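Local coordinates for protein (triosephosphate isomerase) (PDB 1B9B) that catalyses, as a triosephosphate isomerase, the interconversion of dihydroxyacetone phosphate and glyceraldehyde 3-phosphate in glycolysis, at residues L155-A160 / D200-G205; Q147-F152 / S196-E201; N59-A64 / G88-I93. All blocks are in the same frame, centred on the assembly; numbering follows the deposited sequence.

From the N terminus, contact 3 comes first. It closes the loop from strand 61-64 through helix 81-87 to strand 91-94, and so joins two neighbouring strands of the barrel. Contact 2 opens next, at helix 140-152, and contact 1 opens just after it, at helix 157-162. Both end on the same part of the chain, around the junction of helices 181-198 and 201-206, and share Asp200 and Glu201. Their loops overlap and cross rather than nest. Strand 164-167 lies inside both. Contacts 1 and 2 touch each other, with Tyr199 packed against Asp156. Contact 3 stands apart, its nearest atoms about 11 Å from contact 1 and about 12 Å from contact 2.

Contact 1. Residues L155-A160 / D200-G205; sequences LDKEEA and DEETAG
Two carboxylates, those of Asp200 and Glu202, receive the ammonium group of Lys157, and they receive it differently. Glu202 offers a face: NZ of Lys157 stands above the plane, 3.1 Å from CD of Glu202 and nearly as close to both oxygens. Asp200 is met from its oxygen end, with Lys157 NZ 3.2 Å from Asp200 OD2 in a salt bridge and a weaker bond to OD1. The lysine chain is extended until its last torsion (chi4 -47°), which turns NZ in between the two acids. NZ also donates to OG1 of Thr203, at 3.1 Å. That hydroxyl in turn donates to Asp200 OD1, nearly in line with the C-O bond, while Thr203 N reaches the same oxygen, 2.9 Å away, from well above the carboxylate plane. Asp200 is thus the N-cap of helix 201-206 as well as a member of the salt-bridge network. Helix 157-162 also starts with an aspartate N-cap, Asp156, which forms a capping box with Glu159. In this TIM barrel the two short helices lead into the neighbouring strands 164-167 and 208-211. Deeper in, CB of Ala160 packs 4.1 Å from CG2 of Thr203. Lys161 also touches Glu202 and Thr203.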
ATOM      1  N   LEU B 155       5.398 -16.668 -21.237  1.00 39.36           N
ATOM      2  CA  LEU B 155       5.516 -16.652 -22.690  1.00 42.08           C
ATOM      3  C   LEU B 155       6.510 -17.718 -23.107  1.00 46.10           C
ATOM      4  O   LEU B 155       7.304 -18.191 -22.294  1.00 45.68           O
ATOM      5  CB  LEU B 155       6.017 -15.298 -23.179  1.00 42.90           C
ATOM      6  CG  LEU B 155       5.216 -14.073 -22.777  1.00 43.14           C
ATOM      7  CD1 LEU B 155       5.784 -12.857 -23.478  1.00 43.83           C
ATOM      8  CD2 LEU B 155       3.765 -14.272 -23.162  1.00 46.08           C
ATOM      9  N   ASP B 156       6.475 -18.093 -24.377  1.00 50.01           N
ATOM     10  CA  ASP B 156       7.393 -19.100 -24.877  1.00 55.30           C
ATOM     11  C   ASP B 156       8.183 -18.540 -26.049  1.00 56.35           C
ATOM     12  O   ASP B 156       7.870 -17.463 -26.555  1.00 57.59           O
ATOM     13  CB  ASP B 156       6.629 -20.342 -25.326  1.00 58.73           C
ATOM     14  CG  ASP B 156       5.739 -20.070 -26.509  1.00 64.35           C
ATOM     15  OD1 ASP B 156       6.252 -19.574 -27.534  1.00 66.38           O
ATOM     16  OD2 ASP B 156       4.526 -20.349 -26.417  1.00 72.77           O
ATOM     17  N   LYS B 157       9.195 -19.294 -26.473  1.00 57.67           N
ATOM     18  CA  LYS B 157      10.075 -18.927 -27.575  1.00 57.62           C
ATOM     19  C   LYS B 157       9.354 -18.158 -28.682  1.00 59.61           C
ATOM     20  O   LYS B 157       9.790 -17.077 -29.071  1.00 62.67           O
ATOM     21  CB  LYS B 157      10.722 -20.190 -28.153  1.00 59.65           C
ATOM     22  CG  LYS B 157      12.006 -19.946 -28.923  1.00 64.82           C
ATOM     23  CD  LYS B 157      12.356 -21.120 -29.834  1.00 68.06           C
ATOM     24  CE  LYS B 157      13.734 -20.935 -30.466  1.00 71.16           C
ATOM     25  NZ  LYS B 157      13.924 -19.568 -31.037  1.00 70.95           N
ATOM     26  N   GLU B 158       8.252 -18.707 -29.185  1.00 59.49           N
ATOM     27  CA  GLU B 158       7.486 -18.060 -30.255  1.00 62.92           C
ATOM     28  C   GLU B 158       6.940 -16.682 -29.886  1.00 60.09           C
ATOM     29  O   GLU B 158       7.216 -15.692 -30.556  1.00 62.98           O
ATOM     30  CB  GLU B 158       6.317 -18.951 -30.686  1.00 71.44           C
ATOM     31  CG  GLU B 158       6.527 -19.727 -31.981  1.00 82.69           C
ATOM     32  CD  GLU B 158       7.856 -20.452 -32.025  1.00 90.26           C
ATOM     33  OE1 GLU B 158       8.869 -19.814 -32.385  1.00 93.29           O
ATOM     34  OE2 GLU B 158       7.885 -21.657 -31.691  1.00 96.15           O
ATOM     35  N   GLU B 159       6.147 -16.630 -28.824  1.00 57.67           N
ATOM     36  CA  GLU B 159       5.546 -15.384 -28.370  1.00 53.83           C
ATOM     37  C   GLU B 159       6.598 -14.368 -27.952  1.00 50.18           C
ATOM     38  O   GLU B 159       6.451 -13.169 -28.194  1.00 46.43           O
ATOM     39  CB  GLU B 159       4.601 -15.675 -27.201  1.00 55.58           C
ATOM     40  CG  GLU B 159       3.415 -16.533 -27.597  1.00 58.20           C
ATOM     41  CD  GLU B 159       2.728 -17.169 -26.415  1.00 62.86           C
ATOM     42  OE1 GLU B 159       3.284 -17.131 -25.297  1.00 65.25           O
ATOM     43  OE2 GLU B 159       1.627 -17.722 -26.612  1.00 70.36           O
ATOM     44  N   ALA B 160       7.663 -14.868 -27.329  1.00 47.71           N
ATOM     45  CA  ALA B 160       8.756 -14.036 -26.853  1.00 44.09           C
ATOM     46  C   ALA B 160       9.396 -13.213 -27.962  1.00 44.89           C
ATOM     47  O   ALA B 160       9.756 -12.054 -27.752  1.00 45.80           O
ATOM     48  CB  ALA B 160       9.796 -14.902 -26.192  1.00 40.77           C
ATOM     49  N   ASP B 200      16.828 -18.423 -25.812  1.00 50.73           N
ATOM     50  CA  ASP B 200      17.980 -18.906 -26.555  1.00 53.73           C
ATOM     51  C   ASP B 200      18.604 -17.807 -27.403  1.00 58.11           C
ATOM     52  O   ASP B 200      18.100 -16.692 -27.449  1.00 62.02           O
ATOM     53  CB  ASP B 200      17.588 -20.109 -27.416  1.00 48.91           C
ATOM     54  CG  ASP B 200      16.668 -19.744 -28.548  1.00 55.03           C
ATOM     55  OD1 ASP B 200      15.993 -18.703 -28.465  1.00 59.69           O
ATOM     56  OD2 ASP B 200      16.607 -20.511 -29.525  1.00 60.69           O
ATOM     57  N   GLU B 201      19.719 -18.118 -28.054  1.00 63.55           N
ATOM     58  CA  GLU B 201      20.407 -17.142 -28.885  1.00 63.21           C
ATOM     59  C   GLU B 201      19.475 -16.598 -29.947  1.00 60.60           C
ATOM     60  O   GLU B 201      19.309 -15.387 -30.077  1.00 58.88           O
ATOM     61  CB  GLU B 201      21.625 -17.780 -29.555  1.00 72.33           C
ATOM     62  CG  GLU B 201      22.835 -17.957 -28.643  1.00 84.51           C
ATOM     63  CD  GLU B 201      23.375 -16.631 -28.110  1.00 92.90           C
ATOM     64  OE1 GLU B 201      23.555 -15.681 -28.909  1.00 98.12           O
ATOM     65  OE2 GLU B 201      23.630 -16.542 -26.888  1.00 97.31           O
ATOM     66  N   GLU B 202      18.865 -17.501 -30.706  1.00 58.95           N
ATOM     67  CA  GLU B 202      17.952 -17.102 -31.761  1.00 58.54           C
ATOM     68  C   GLU B 202      16.942 -16.080 -31.277  1.00 56.67           C
ATOM     69  O   GLU B 202      16.779 -15.025 -31.877  1.00 58.56           O
ATOM     70  CB  GLU B 202      17.211 -18.316 -32.314  1.00 65.13           C
ATOM     71  CG  GLU B 202      15.999 -17.944 -33.159  1.00 77.14           C
ATOM     72  CD  GLU B 202      15.314 -19.144 -33.781  1.00 84.73           C
ATOM     73  OE1 GLU B 202      15.859 -20.266 -33.681  1.00 88.79           O
ATOM     74  OE2 GLU B 202      14.232 -18.963 -34.380  1.00 90.08           O
ATOM     75  N   THR B 203      16.260 -16.399 -30.186  1.00 55.34           N
ATOM     76  CA  THR B 203      15.255 -15.505 -29.639  1.00 52.29           C
ATOM     77  C   THR B 203      15.809 -14.144 -29.236  1.00 48.60           C
ATOM     78  O   THR B 203      15.315 -13.111 -29.684  1.00 48.42           O
ATOM     79  CB  THR B 203      14.555 -16.149 -28.433  1.00 52.26           C
ATOM     80  OG1 THR B 203      13.855 -17.320 -28.873  1.00 56.25           O
ATOM     81  CG2 THR B 203      13.563 -15.189 -27.813  1.00 53.11           C
ATOM     82  N   ALA B 204      16.839 -14.140 -28.402  1.00 45.72           N
ATOM     83  CA  ALA B 204      17.427 -12.888 -27.937  1.00 46.05           C
ATOM     84  C   ALA B 204      17.848 -11.984 -29.094  1.00 45.70           C
ATOM     85  O   ALA B 204      17.959 -10.769 -28.941  1.00 47.36           O
ATOM     86  CB  ALA B 204      18.623 -13.174 -27.019  1.00 37.09           C
ATOM     87  N   GLY B 205      18.070 -12.575 -30.258  1.00 44.08           N
ATOM     88  CA  GLY B 205      18.487 -11.777 -31.390  1.00 46.81           C
ATOM     89  C   GLY B 205      17.324 -11.238 -32.186  1.00 49.58           C
ATOM     90  O   GLY B 205      17.485 -10.320 -32.989  1.00 56.19           O
TER

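Contact 2. Residues Q147-F152 / S196-E201; sequences QVREGF and SEMYDE
Met198 fills the gap between the two helices, with Phe152 at its tip and Arg149 along its side. The close part is mostly apolar. The methionine chain bends at its last torsion (chi3 43°), and this brings CE to 3.6 Å from CB of Phe152, while SD lies 4.2 Å from CG1 of Val148. Tyr199 comes in beside it: its OH sits at the edge of the Phe152 ring, and CE1 of Tyr199 is 3.9 Å from CD2 of Phe152. The hydroxyl forms a polar margin with a bridging water, 2.7 Å from Tyr199 OH and weakly bonded to Phe152 O. The outer side is looser. NH1 of Arg149 passes 3.7 Å from CG of Met198 without a polar bond, and the guanidinium pairs instead with Glu145, on its own helix. With an alanine in place of Met198, the packing on Phe152 CB and Val148 CG1 would be lost, which would probably open a gap between the helix ends. The contact joins the C-terminal end of helix 140-152 to that of helix 181-198, on the outside of the barrel. Ala160 of helix 157-162 touches both aromatic side chains. Val148 packs on Val128 of strand 123-128, and Glu150 forms a salt bridge with Lys137 of the second subunit.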
ATOM      1  N   GLN B 147      11.985  -6.978 -13.947  1.00 36.48           N
ATOM      2  CA  GLN B 147      10.937  -6.511 -14.850  1.00 33.22           C
ATOM      3  C   GLN B 147      10.866  -7.313 -16.133  1.00 30.98           C
ATOM      4  O   GLN B 147       9.783  -7.501 -16.688  1.00 30.09           O
ATOM      5  CB  GLN B 147      11.132  -5.028 -15.174  1.00 30.65           C
ATOM      6  CG  GLN B 147      11.275  -4.159 -13.931  1.00 33.02           C
ATOM      7  CD  GLN B 147      11.331  -2.669 -14.233  1.00 34.83           C
ATOM      8  OE1 GLN B 147      12.099  -2.224 -15.081  1.00 37.61           O
ATOM      9  NE2 GLN B 147      10.520  -1.890 -13.523  1.00 33.71           N
ATOM     10  N   VAL B 148      12.008  -7.791 -16.617  1.00 29.47           N
ATOM     11  CA  VAL B 148      11.996  -8.569 -17.850  1.00 33.09           C
ATOM     12  C   VAL B 148      11.469  -9.978 -17.583  1.00 36.39           C
ATOM     13  O   VAL B 148      10.643 -10.503 -18.342  1.00 32.74           O
ATOM     14  CB  VAL B 148      13.392  -8.646 -18.482  1.00 28.95           C
ATOM     15  CG1 VAL B 148      13.343  -9.482 -19.753  1.00 26.82           C
ATOM     16  CG2 VAL B 148      13.867  -7.250 -18.812  1.00 29.28           C
ATOM     17  N   ARG B 149      11.945 -10.578 -16.496  1.00 35.57           N
ATOM     18  CA  ARG B 149      11.512 -11.911 -16.110  1.00 31.77           C
ATOM     19  C   ARG B 149      10.007 -11.911 -15.825  1.00 34.99           C
ATOM     20  O   ARG B 149       9.273 -12.795 -16.301  1.00 33.96           O
ATOM     21  CB  ARG B 149      12.278 -12.360 -14.882  1.00 28.33           C
ATOM     22  CG  ARG B 149      13.724 -12.719 -15.150  1.00 24.42           C
ATOM     23  CD  ARG B 149      14.381 -13.151 -13.847  1.00 31.81           C
ATOM     24  NE  ARG B 149      15.684 -13.766 -14.058  1.00 32.44           N
ATOM     25  CZ  ARG B 149      15.890 -14.821 -14.838  1.00 34.26           C
ATOM     26  NH1 ARG B 149      14.869 -15.384 -15.489  1.00 31.99           N
ATOM     27  NH2 ARG B 149      17.115 -15.307 -14.971  1.00 25.68           N
ATOM     28  N   GLU B 150       9.553 -10.923 -15.053  1.00 29.90           N
ATOM     29  CA  GLU B 150       8.138 -10.806 -14.742  1.00 27.15           C
ATOM     30  C   GLU B 150       7.336 -10.652 -16.029  1.00 29.73           C
ATOM     31  O   GLU B 150       6.449 -11.451 -16.311  1.00 32.33           O
ATOM     32  CB  GLU B 150       7.889  -9.610 -13.830  1.00 26.13           C
ATOM     33  CG  GLU B 150       8.386  -9.812 -12.415  1.00 32.19           C
ATOM     34  CD  GLU B 150       7.364 -10.504 -11.525  1.00 35.76           C
ATOM     35  OE1 GLU B 150       6.531 -11.266 -12.059  1.00 33.82           O
ATOM     36  OE2 GLU B 150       7.403 -10.295 -10.289  1.00 36.79           O
ATOM     37  N   GLY B 151       7.667  -9.639 -16.821  1.00 30.20           N
ATOM     38  CA  GLY B 151       6.944  -9.408 -18.058  1.00 30.81           C
ATOM     39  C   GLY B 151       6.863 -10.580 -19.026  1.00 32.91           C
ATOM     40  O   GLY B 151       5.809 -10.814 -19.618  1.00 32.92           O
ATOM     41  N   PHE B 152       7.964 -11.312 -19.194  1.00 33.62           N
ATOM     42  CA  PHE B 152       8.000 -12.451 -20.116  1.00 36.16           C
ATOM     43  C   PHE B 152       7.456 -13.754 -19.549  1.00 36.20           C
ATOM     44  O   PHE B 152       7.122 -14.677 -20.305  1.00 32.06           O
ATOM     45  CB  PHE B 152       9.429 -12.707 -20.619  1.00 33.88           C
ATOM     46  CG  PHE B 152       9.819 -11.855 -21.785  1.00 37.36           C
ATOM     47  CD1 PHE B 152      10.282 -10.556 -21.595  1.00 36.38           C
ATOM     48  CD2 PHE B 152       9.677 -12.335 -23.082  1.00 36.33           C
ATOM     49  CE1 PHE B 152      10.596  -9.748 -22.679  1.00 37.27           C
ATOM     50  CE2 PHE B 152       9.987 -11.534 -24.174  1.00 39.18           C
ATOM     51  CZ  PHE B 152      10.448 -10.235 -23.971  1.00 39.85           C
ATOM     52  N   SER B 196      18.816 -14.248 -23.550  1.00 37.04           N
ATOM     53  CA  SER B 196      19.458 -15.412 -24.129  1.00 43.50           C
ATOM     54  C   SER B 196      19.339 -16.637 -23.233  1.00 44.58           C
ATOM     55  O   SER B 196      19.016 -17.727 -23.695  1.00 44.73           O
ATOM     56  CB  SER B 196      20.921 -15.111 -24.395  1.00 43.78           C
ATOM     57  OG  SER B 196      21.523 -16.233 -24.998  1.00 58.62           O
ATOM     58  N   GLU B 197      19.609 -16.449 -21.947  1.00 47.62           N
ATOM     59  CA  GLU B 197      19.523 -17.525 -20.970  1.00 47.67           C
ATOM     60  C   GLU B 197      18.072 -17.944 -20.797  1.00 47.74           C
ATOM     61  O   GLU B 197      17.760 -19.130 -20.779  1.00 49.74           O
ATOM     62  CB  GLU B 197      20.096 -17.053 -19.639  1.00 51.75           C
ATOM     63  CG  GLU B 197      21.562 -16.653 -19.738  1.00 66.71           C
ATOM     64  CD  GLU B 197      22.099 -16.041 -18.457  1.00 73.97           C
ATOM     65  OE1 GLU B 197      21.976 -16.685 -17.391  1.00 80.78           O
ATOM     66  OE2 GLU B 197      22.648 -14.916 -18.519  1.00 75.85           O
ATOM     67  N   MET B 198      17.186 -16.960 -20.675  1.00 45.27           N
ATOM     68  CA  MET B 198      15.761 -17.222 -20.526  1.00 41.17           C
ATOM     69  C   MET B 198      15.243 -18.098 -21.663  1.00 42.55           C
ATOM     70  O   MET B 198      14.520 -19.058 -21.428  1.00 45.69           O
ATOM     71  CB  MET B 198      14.980 -15.907 -20.495  1.00 37.95           C
ATOM     72  CG  MET B 198      15.107 -15.151 -19.200  1.00 34.45           C
ATOM     73  SD  MET B 198      14.283 -13.557 -19.225  1.00 44.72           S
ATOM     74  CE  MET B 198      12.767 -13.972 -20.041  1.00 40.01           C
ATOM     75  N   TYR B 199      15.600 -17.765 -22.898  1.00 42.97           N
ATOM     76  CA  TYR B 199      15.158 -18.556 -24.035  1.00 45.88           C
ATOM     77  C   TYR B 199      16.358 -19.118 -24.785  1.00 47.52           C
ATOM     78  O   TYR B 199      16.858 -20.177 -24.434  1.00 49.76           O
ATOM     79  CB  TYR B 199      14.262 -17.722 -24.961  1.00 45.28           C
ATOM     80  CG  TYR B 199      12.998 -17.232 -24.279  1.00 46.66           C
ATOM     81  CD1 TYR B 199      12.991 -16.041 -23.551  1.00 47.07           C
ATOM     82  CD2 TYR B 199      11.824 -17.986 -24.315  1.00 46.42           C
ATOM     83  CE1 TYR B 199      11.851 -15.614 -22.875  1.00 45.94           C
ATOM     84  CE2 TYR B 199      10.672 -17.569 -23.635  1.00 44.05           C
ATOM     85  CZ  TYR B 199      10.697 -16.383 -22.919  1.00 45.87           C
ATOM     86  OH  TYR B 199       9.574 -15.966 -22.241  1.00 48.20           O
ATOM     87  N   ASP B 200      16.828 -18.423 -25.812  1.00 50.73           N
ATOM     88  CA  ASP B 200      17.980 -18.906 -26.555  1.00 53.73           C
ATOM     89  C   ASP B 200      18.604 -17.807 -27.403  1.00 58.11           C
ATOM     90  O   ASP B 200      18.100 -16.692 -27.449  1.00 62.02           O
ATOM     91  CB  ASP B 200      17.588 -20.109 -27.416  1.00 48.91           C
ATOM     92  CG  ASP B 200      16.668 -19.744 -28.548  1.00 55.03           C
ATOM     93  OD1 ASP B 200      15.993 -18.703 -28.465  1.00 59.69           O
ATOM     94  OD2 ASP B 200      16.607 -20.511 -29.525  1.00 60.69           O
ATOM     95  N   GLU B 201      19.719 -18.118 -28.054  1.00 63.55           N
ATOM     96  CA  GLU B 201      20.407 -17.142 -28.885  1.00 63.21           C
ATOM     97  C   GLU B 201      19.475 -16.598 -29.947  1.00 60.60           C
ATOM     98  O   GLU B 201      19.309 -15.387 -30.077  1.00 58.88           O
ATOM     99  CB  GLU B 201      21.625 -17.780 -29.555  1.00 72.33           C
ATOM    100  CG  GLU B 201      22.835 -17.957 -28.643  1.00 84.51           C
ATOM    101  CD  GLU B 201      23.375 -16.631 -28.110  1.00 92.90           C
ATOM    102  OE1 GLU B 201      23.555 -15.681 -28.909  1.00 98.12           O
ATOM    103  OE2 GLU B 201      23.630 -16.542 -26.888  1.00 97.31           O
TER
HETATM  104  O   HOH W   1       9.888 -16.400 -19.642  1.00 45.38           O

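Contact 3. Residues N59-A64 / G88-I93; sequences NIKLGA and GVEYVI
The carbonyl of Leu62 takes two backbone N-H groups from the facing chain. Glu90 N gives the shorter and nearly straight bond, 2.8 Å to Leu62 O, and Tyr91 N reaches the same oxygen in the carbonyl plane. Further along, Ala64 N donates to Tyr91 O at 2.8 Å, and Ile93 N to Ala64 O at 2.9 Å. These bonds pair Gly63 with Tyr91 and Ala64 with Val92 as parallel bridges, and the two short strand segments cross at -31°. Before the bridges a water takes over: it accepts from Leu62 N, donates to Glu90 OE1 at 3.0 Å and bonds weakly to Gly88 O. The extended chain of Lys61 crosses Glu90 at a slant, with CD 3.1 Å from Glu90 OE1. The main partner of Lys61 NZ is Glu38, on strand 38-42; its pair with Glu90 OE2 is long, 3.6 Å. The lysine also passes the edge of the Tyr91 ring, its CD 4.0 Å from CE1 of Tyr91. Packing completes the join. In Val89, CG1 lies anti to the backbone N (chi1 179°), which sets it against Ala64 and turns CG2 to Leu62, 3.9 Å from CD1. Ala64 and Val92 lie on the face covered by Leu84 of helix 81-87, which ends in a Schellman motif at Gly88. Tyr91, on the other face, meets Val40 and Ile125. This is a beta-alpha-beta unit of the TIM barrel: strand 61-64 has 38-42 as its other neighbour, and strand 91-94 has 123-128.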
ATOM      1  N   ASN B  59       2.182   3.816 -44.770  1.00 84.66           N
ATOM      2  CA  ASN B  59       3.286   3.088 -44.155  1.00 83.46           C
ATOM      3  C   ASN B  59       3.369   3.210 -42.634  1.00 79.63           C
ATOM      4  O   ASN B  59       3.633   2.219 -41.951  1.00 80.20           O
ATOM      5  CB  ASN B  59       4.608   3.535 -44.781  1.00 88.22           C
ATOM      6  CG  ASN B  59       4.770   5.041 -44.775  1.00 94.15           C
ATOM      7  OD1 ASN B  59       3.961   5.764 -45.363  1.00 98.95           O
ATOM      8  ND2 ASN B  59       5.815   5.524 -44.107  1.00 95.65           N
ATOM      9  N   ILE B  60       3.154   4.412 -42.103  1.00 73.93           N
ATOM     10  CA  ILE B  60       3.214   4.620 -40.659  1.00 68.45           C
ATOM     11  C   ILE B  60       2.181   3.757 -39.928  1.00 67.25           C
ATOM     12  O   ILE B  60       1.057   3.584 -40.405  1.00 65.96           O
ATOM     13  CB  ILE B  60       3.007   6.096 -40.312  1.00 64.24           C
ATOM     14  CG1 ILE B  60       4.029   6.930 -41.087  1.00 64.76           C
ATOM     15  CG2 ILE B  60       3.147   6.309 -38.807  1.00 58.91           C
ATOM     16  CD1 ILE B  60       4.125   8.384 -40.649  1.00 68.63           C
ATOM     17  N   LYS B  61       2.569   3.214 -38.773  1.00 65.33           N
ATOM     18  CA  LYS B  61       1.690   2.339 -37.999  1.00 60.16           C
ATOM     19  C   LYS B  61       1.078   2.933 -36.730  1.00 57.75           C
ATOM     20  O   LYS B  61       1.664   3.803 -36.072  1.00 56.90           O
ATOM     21  CB  LYS B  61       2.428   1.043 -37.668  1.00 58.62           C
ATOM     22  CG  LYS B  61       2.830   0.279 -38.902  1.00 59.50           C
ATOM     23  CD  LYS B  61       3.373  -1.090 -38.581  1.00 65.46           C
ATOM     24  CE  LYS B  61       3.632  -1.871 -39.867  1.00 71.85           C
ATOM     25  NZ  LYS B  61       4.150  -3.245 -39.611  1.00 74.85           N
ATOM     26  N   LEU B  62      -0.109   2.430 -36.400  1.00 52.66           N
ATOM     27  CA  LEU B  62      -0.880   2.872 -35.244  1.00 49.72           C
ATOM     28  C   LEU B  62      -0.510   2.177 -33.937  1.00 48.53           C
ATOM     29  O   LEU B  62      -0.371   0.958 -33.890  1.00 47.34           O
ATOM     30  CB  LEU B  62      -2.366   2.633 -35.502  1.00 46.17           C
ATOM     31  CG  LEU B  62      -3.325   3.810 -35.355  1.00 47.39           C
ATOM     32  CD1 LEU B  62      -4.733   3.250 -35.163  1.00 47.83           C
ATOM     33  CD2 LEU B  62      -2.918   4.703 -34.185  1.00 41.32           C
ATOM     34  N   GLY B  63      -0.384   2.954 -32.870  1.00 47.66           N
ATOM     35  CA  GLY B  63      -0.063   2.369 -31.585  1.00 51.33           C
ATOM     36  C   GLY B  63      -0.792   3.049 -30.438  1.00 53.76           C
ATOM     37  O   GLY B  63      -0.982   4.265 -30.463  1.00 56.84           O
ATOM     38  N   ALA B  64      -1.200   2.269 -29.436  1.00 52.38           N
ATOM     39  CA  ALA B  64      -1.898   2.799 -28.260  1.00 46.12           C
ATOM     40  C   ALA B  64      -0.941   2.939 -27.077  1.00 42.85           C
ATOM     41  O   ALA B  64       0.104   2.295 -27.031  1.00 44.85           O
ATOM     42  CB  ALA B  64      -3.057   1.893 -27.891  1.00 47.26           C
ATOM     43  N   GLY B  88      -7.503  -0.883 -35.820  1.00 56.40           N
ATOM     44  CA  GLY B  88      -6.289  -1.193 -36.551  1.00 57.45           C
ATOM     45  C   GLY B  88      -5.002  -0.786 -35.851  1.00 58.61           C
ATOM     46  O   GLY B  88      -4.057  -0.328 -36.489  1.00 58.85           O
ATOM     47  N   VAL B  89      -4.964  -0.939 -34.532  1.00 59.71           N
ATOM     48  CA  VAL B  89      -3.773  -0.612 -33.756  1.00 57.52           C
ATOM     49  C   VAL B  89      -2.848  -1.825 -33.882  1.00 59.28           C
ATOM     50  O   VAL B  89      -3.316  -2.966 -33.857  1.00 60.94           O
ATOM     51  CB  VAL B  89      -4.132  -0.380 -32.267  1.00 55.70           C
ATOM     52  CG1 VAL B  89      -2.889  -0.067 -31.456  1.00 56.39           C
ATOM     53  CG2 VAL B  89      -5.126   0.755 -32.151  1.00 56.59           C
ATOM     54  N   GLU B  90      -1.548  -1.589 -34.041  1.00 57.37           N
ATOM     55  CA  GLU B  90      -0.592  -2.688 -34.169  1.00 55.01           C
ATOM     56  C   GLU B  90       0.357  -2.789 -32.978  1.00 51.62           C
ATOM     57  O   GLU B  90       0.834  -3.869 -32.637  1.00 50.74           O
ATOM     58  CB  GLU B  90       0.212  -2.541 -35.463  1.00 57.52           C
ATOM     59  CG  GLU B  90      -0.545  -2.996 -36.699  1.00 66.32           C
ATOM     60  CD  GLU B  90       0.252  -2.819 -37.976  1.00 70.97           C
ATOM     61  OE1 GLU B  90       0.369  -1.669 -38.451  1.00 75.67           O
ATOM     62  OE2 GLU B  90       0.769  -3.827 -38.502  1.00 71.01           O
ATOM     63  N   TYR B  91       0.622  -1.655 -32.344  1.00 48.68           N
ATOM     64  CA  TYR B  91       1.511  -1.621 -31.200  1.00 45.92           C
ATOM     65  C   TYR B  91       0.822  -1.051 -29.983  1.00 45.57           C
ATOM     66  O   TYR B  91      -0.034  -0.174 -30.096  1.00 45.05           O
ATOM     67  CB  TYR B  91       2.752  -0.784 -31.508  1.00 45.42           C
ATOM     68  CG  TYR B  91       3.666  -1.426 -32.518  1.00 52.04           C
ATOM     69  CD1 TYR B  91       3.362  -1.403 -33.883  1.00 51.76           C
ATOM     70  CD2 TYR B  91       4.818  -2.095 -32.109  1.00 51.50           C
ATOM     71  CE1 TYR B  91       4.186  -2.035 -34.813  1.00 54.60           C
ATOM     72  CE2 TYR B  91       5.645  -2.728 -33.030  1.00 53.64           C
ATOM     73  CZ  TYR B  91       5.326  -2.698 -34.376  1.00 53.25           C
ATOM     74  OH  TYR B  91       6.145  -3.341 -35.276  1.00 50.92           O
ATOM     75  N   VAL B  92       1.203  -1.561 -28.819  1.00 41.95           N
ATOM     76  CA  VAL B  92       0.649  -1.104 -27.563  1.00 38.47           C
ATOM     77  C   VAL B  92       1.770  -0.958 -26.548  1.00 41.50           C
ATOM     78  O   VAL B  92       2.470  -1.928 -26.240  1.00 42.47           O
ATOM     79  CB  VAL B  92      -0.367  -2.104 -26.987  1.00 34.81           C
ATOM     80  CG1 VAL B  92      -0.805  -1.638 -25.630  1.00 29.49           C
ATOM     81  CG2 VAL B  92      -1.553  -2.246 -27.905  1.00 35.18           C
ATOM     82  N   ILE B  93       1.957   0.253 -26.038  1.00 39.75           N
ATOM     83  CA  ILE B  93       2.981   0.473 -25.032  1.00 38.18           C
ATOM     84  C   ILE B  93       2.421  -0.176 -23.780  1.00 38.72           C
ATOM     85  O   ILE B  93       1.248  -0.003 -23.470  1.00 38.87           O
ATOM     86  CB  ILE B  93       3.195   1.974 -24.762  1.00 39.06           C
ATOM     87  CG1 ILE B  93       3.717   2.653 -26.029  1.00 38.47           C
ATOM     88  CG2 ILE B  93       4.167   2.164 -23.609  1.00 34.79           C
ATOM     89  CD1 ILE B  93       3.908   4.143 -25.898  1.00 36.11           C
TER
HETATM   90  O   HOH W   2      -1.351   0.716 -38.122  1.00 40.42           O